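Local coordinates for protein LysR family transcriptional regulator (Vibrio vulnificus, PDB 5B7H) that probably acts as a LysR-type, DNA-binding transcription regulator of the OxyR kind, this piece being its regulatory domain, at residues E51-N56 with E120-L125. The protein carries 1 engineered substitution. Sequence-based numbering, arbitrary orientation.
Engineered in segment 120-125: Ser124 (natural residue Cys). With SO4 (sulfate ion), chain C.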
loop_
_atom_site.group_PDB
_atom_site.type_symbol
_atom_site.label_atom_id
_atom_site.label_comp_id
_atom_site.label_asym_id
_atom_site.label_seq_id
_atom_site.Cartn_x
_atom_site.Cartn_y
_atom_site.Cartn_z
ATOM N N GLU A 51 -9.426 -3.996 1.929
ATOM C CA GLU A 51 -8.871 -3.207 0.846
ATOM C C GLU A 51 -8.906 -4.059 -0.417
ATOM O O GLU A 51 -8.421 -5.204 -0.428
ATOM C CB GLU A 51 -7.437 -2.768 1.188
ATOM C CG GLU A 51 -6.823 -1.951 0.066
ATOM C CD GLU A 51 -5.427 -1.409 0.406
ATOM O OE1 GLU A 51 -4.565 -1.467 -0.513
ATOM O OE2 GLU A 51 -5.190 -0.976 1.541
ATOM N N ASP A 52 -9.469 -3.501 -1.493
ATOM C CA ASP A 52 -9.590 -4.293 -2.724
ATOM C C ASP A 52 -9.914 -3.309 -3.844
ATOM O O ASP A 52 -10.201 -2.136 -3.585
ATOM C CB ASP A 52 -10.650 -5.418 -2.632
ATOM C CG ASP A 52 -10.318 -6.667 -3.493
ATOM O OD1 ASP A 52 -10.859 -7.760 -3.150
ATOM O OD2 ASP A 52 -9.547 -6.568 -4.517
ATOM N N THR A 53 -9.866 -3.836 -5.087
ATOM C CA THR A 53 -10.204 -3.091 -6.308
ATOM C C THR A 53 -11.689 -2.723 -6.290
ATOM O O THR A 53 -12.493 -3.436 -5.696
ATOM C CB THR A 53 -10.013 -4.028 -7.558
ATOM O OG1 THR A 53 -11.071 -5.055 -7.703
ATOM C CG2 THR A 53 -8.833 -4.680 -7.542
ATOM N N THR A 54 -12.047 -1.667 -7.042
ATOM C CA THR A 54 -13.459 -1.237 -7.113
ATOM C C THR A 54 -14.403 -2.382 -7.490
ATOM O O THR A 54 -15.412 -2.614 -6.814
ATOM C CB THR A 54 -13.608 -0.071 -8.098
ATOM O OG1 THR A 54 -12.883 1.048 -7.618
ATOM C CG2 THR A 54 -15.078 0.353 -8.261
ATOM N N THR A 55 -14.095 -3.113 -8.561
ATOM C CA THR A 55 -15.017 -4.150 -8.974
ATOM C C THR A 55 -15.160 -5.227 -7.910
ATOM O O THR A 55 -16.266 -5.737 -7.679
ATOM C CB THR A 55 -14.563 -4.730 -10.320
ATOM O OG1 THR A 55 -14.520 -3.665 -11.292
ATOM C CG2 THR A 55 -15.504 -5.845 -10.804
ATOM N N ASN A 56 -14.045 -5.634 -7.283
ATOM C CA ASN A 56 -14.116 -6.662 -6.250
ATOM C C ASN A 56 -14.900 -6.174 -5.033
ATOM O O ASN A 56 -15.648 -6.941 -4.391
ATOM C CB ASN A 56 -12.700 -7.103 -5.851
ATOM C CG ASN A 56 -12.038 -7.973 -6.927
ATOM O OD1 ASN A 56 -12.722 -8.540 -7.778
ATOM N ND2 ASN A 56 -10.698 -8.055 -6.904
ATOM N N GLU A 120 -2.271 0.403 -13.930
ATOM C CA GLU A 120 -3.134 -0.433 -14.769
ATOM C C GLU A 120 -4.640 -0.130 -14.490
ATOM O O GLU A 120 -4.998 0.383 -13.437
ATOM C CB GLU A 120 -2.923 -1.897 -14.398
ATOM C CG GLU A 120 -1.553 -2.463 -14.628
ATOM C CD GLU A 120 -1.501 -3.971 -14.289
ATOM O OE1 GLU A 120 -2.403 -4.430 -13.529
ATOM O OE2 GLU A 120 -0.573 -4.681 -14.781
ATOM N N LYS A 121 -5.540 -0.665 -15.357
ATOM C CA LYS A 121 -6.968 -0.264 -15.444
ATOM C C LYS A 121 -7.850 -0.753 -14.290
ATOM O O LYS A 121 -8.855 -0.100 -13.972
ATOM C CB LYS A 121 -7.560 -0.732 -16.781
ATOM C CG LYS A 121 -6.810 -0.239 -18.037
ATOM C CD LYS A 121 -6.064 1.108 -17.804
ATOM C CE LYS A 121 -5.541 1.706 -19.136
ATOM N NZ LYS A 121 -5.068 3.151 -19.116
ATOM N N GLU A 122 -7.478 -1.820 -13.588
ATOM C CA GLU A 122 -8.254 -2.185 -12.392
ATOM C C GLU A 122 -8.301 -1.049 -11.365
ATOM O O GLU A 122 -9.196 -1.046 -10.499
ATOM C CB GLU A 122 -7.737 -3.484 -11.747
ATOM C CG GLU A 122 -8.198 -4.750 -12.500
ATOM C CD GLU A 122 -9.707 -4.972 -12.390
ATOM O OE1 GLU A 122 -10.239 -4.837 -11.263
ATOM O OE2 GLU A 122 -10.362 -5.258 -13.423
ATOM N N HIS A 123 -7.407 -0.059 -11.513
ATOM C CA HIS A 123 -7.284 1.085 -10.625
ATOM C C HIS A 123 -8.093 2.279 -11.139
ATOM O O HIS A 123 -7.903 2.801 -12.261
ATOM C CB HIS A 123 -5.816 1.448 -10.444
ATOM C CG HIS A 123 -4.997 0.297 -9.933
ATOM N ND1 HIS A 123 -4.881 -0.005 -8.598
ATOM C CD2 HIS A 123 -4.312 -0.658 -10.606
ATOM C CE1 HIS A 123 -4.141 -1.101 -8.470
ATOM N NE2 HIS A 123 -3.779 -1.502 -9.674
ATOM N N SER A 124 -9.008 2.714 -10.305
ATOM C CA SER A 124 -9.801 3.886 -10.654
ATOM C C SER A 124 -8.972 5.168 -10.758
ATOM O O SER A 124 -9.411 6.108 -11.459
ATOM C CB SER A 124 -10.963 4.057 -9.647
ATOM O OG SER A 124 -10.404 4.368 -8.376
ATOM N N LEU A 125 -7.806 5.241 -10.100
ATOM C CA LEU A 125 -6.984 6.445 -10.152
ATOM C C LEU A 125 -6.670 6.839 -11.583
ATOM O O LEU A 125 -6.721 8.037 -11.935
ATOM C CB LEU A 125 -5.703 6.264 -9.331
ATOM C CG LEU A 125 -4.888 7.567 -9.212
ATOM C CD1 LEU A 125 -5.626 8.514 -8.228
ATOM C CD2 LEU A 125 -3.516 7.258 -8.671
HETATM S S SO4 C . -7.341 2.361 -7.155
HETATM O O1 SO4 C . -8.747 2.040 -7.652
HETATM O O2 SO4 C . -6.762 3.302 -8.147
HETATM O O3 SO4 C . -7.469 2.904 -5.816
HETATM O O4 SO4 C . -6.580 1.130 -7.110
HETATM O O HOH W 1 -13.303 3.762 -6.889
HETATM O O HOH W 2 -10.242 0.353 -8.182
HETATM O O HOH W 3 -11.735 -2.589 -10.408
#
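Thr53 and Glu122 meet because the Glu122 chain is bent at chi2 (-68°), which turns its carboxylate toward the start of helix 54-62. With chi1 at 74°, Thr53 holds OG1 between its own backbone N and carbonyl carbon. Glu122 OE1 comes within 3.7 Å of Thr53 OG1 and also lies beside its CB and CG2. Thr53 is the N-cap, and its OG1 accepts from Asn56 N at 3.1 Å. Asp52 ties the start of helix 54-62 together, since its OD2 takes bonds from Thr53 N and Asn56 ND2, both reaching one face of the carboxylate.

Water carries the polar link between the segments. One molecule accepts from Thr55 N and donates to Glu122 O and, at 2.8 Å, to Glu122 OE1. A second accepts from Thr54 N and donates to Glu122 O at 2.9 Å. A third joins Thr54 OG1 to Ser124 OG, the latter bond weak.

Ser124 is engineered; the natural cysteine is probably the peroxide-reactive one, as in OxyR-type sensors. Ser124 CB touches Thr54 OG1. Ser124 N donates to sulfate O1 at 2.7 Å, and Ser124 OG donates to the same oxygen. Leu125 N donates to sulfate O2 at 2.9 Å. His123 ND1 donates to sulfate O4, which lies at the ring edge, near its plane. Thr25 OG1 also binds the ion, which probably came from the crystallisation liquor.

The site lies in the cleft between the two lobes of the periplasmic-binding-protein fold. Backbone N-H groups at the start of helix 124-132 join side-chain donors around one anion, while water bridges the threonine side. The chemistry implies an anion-accepting pocket.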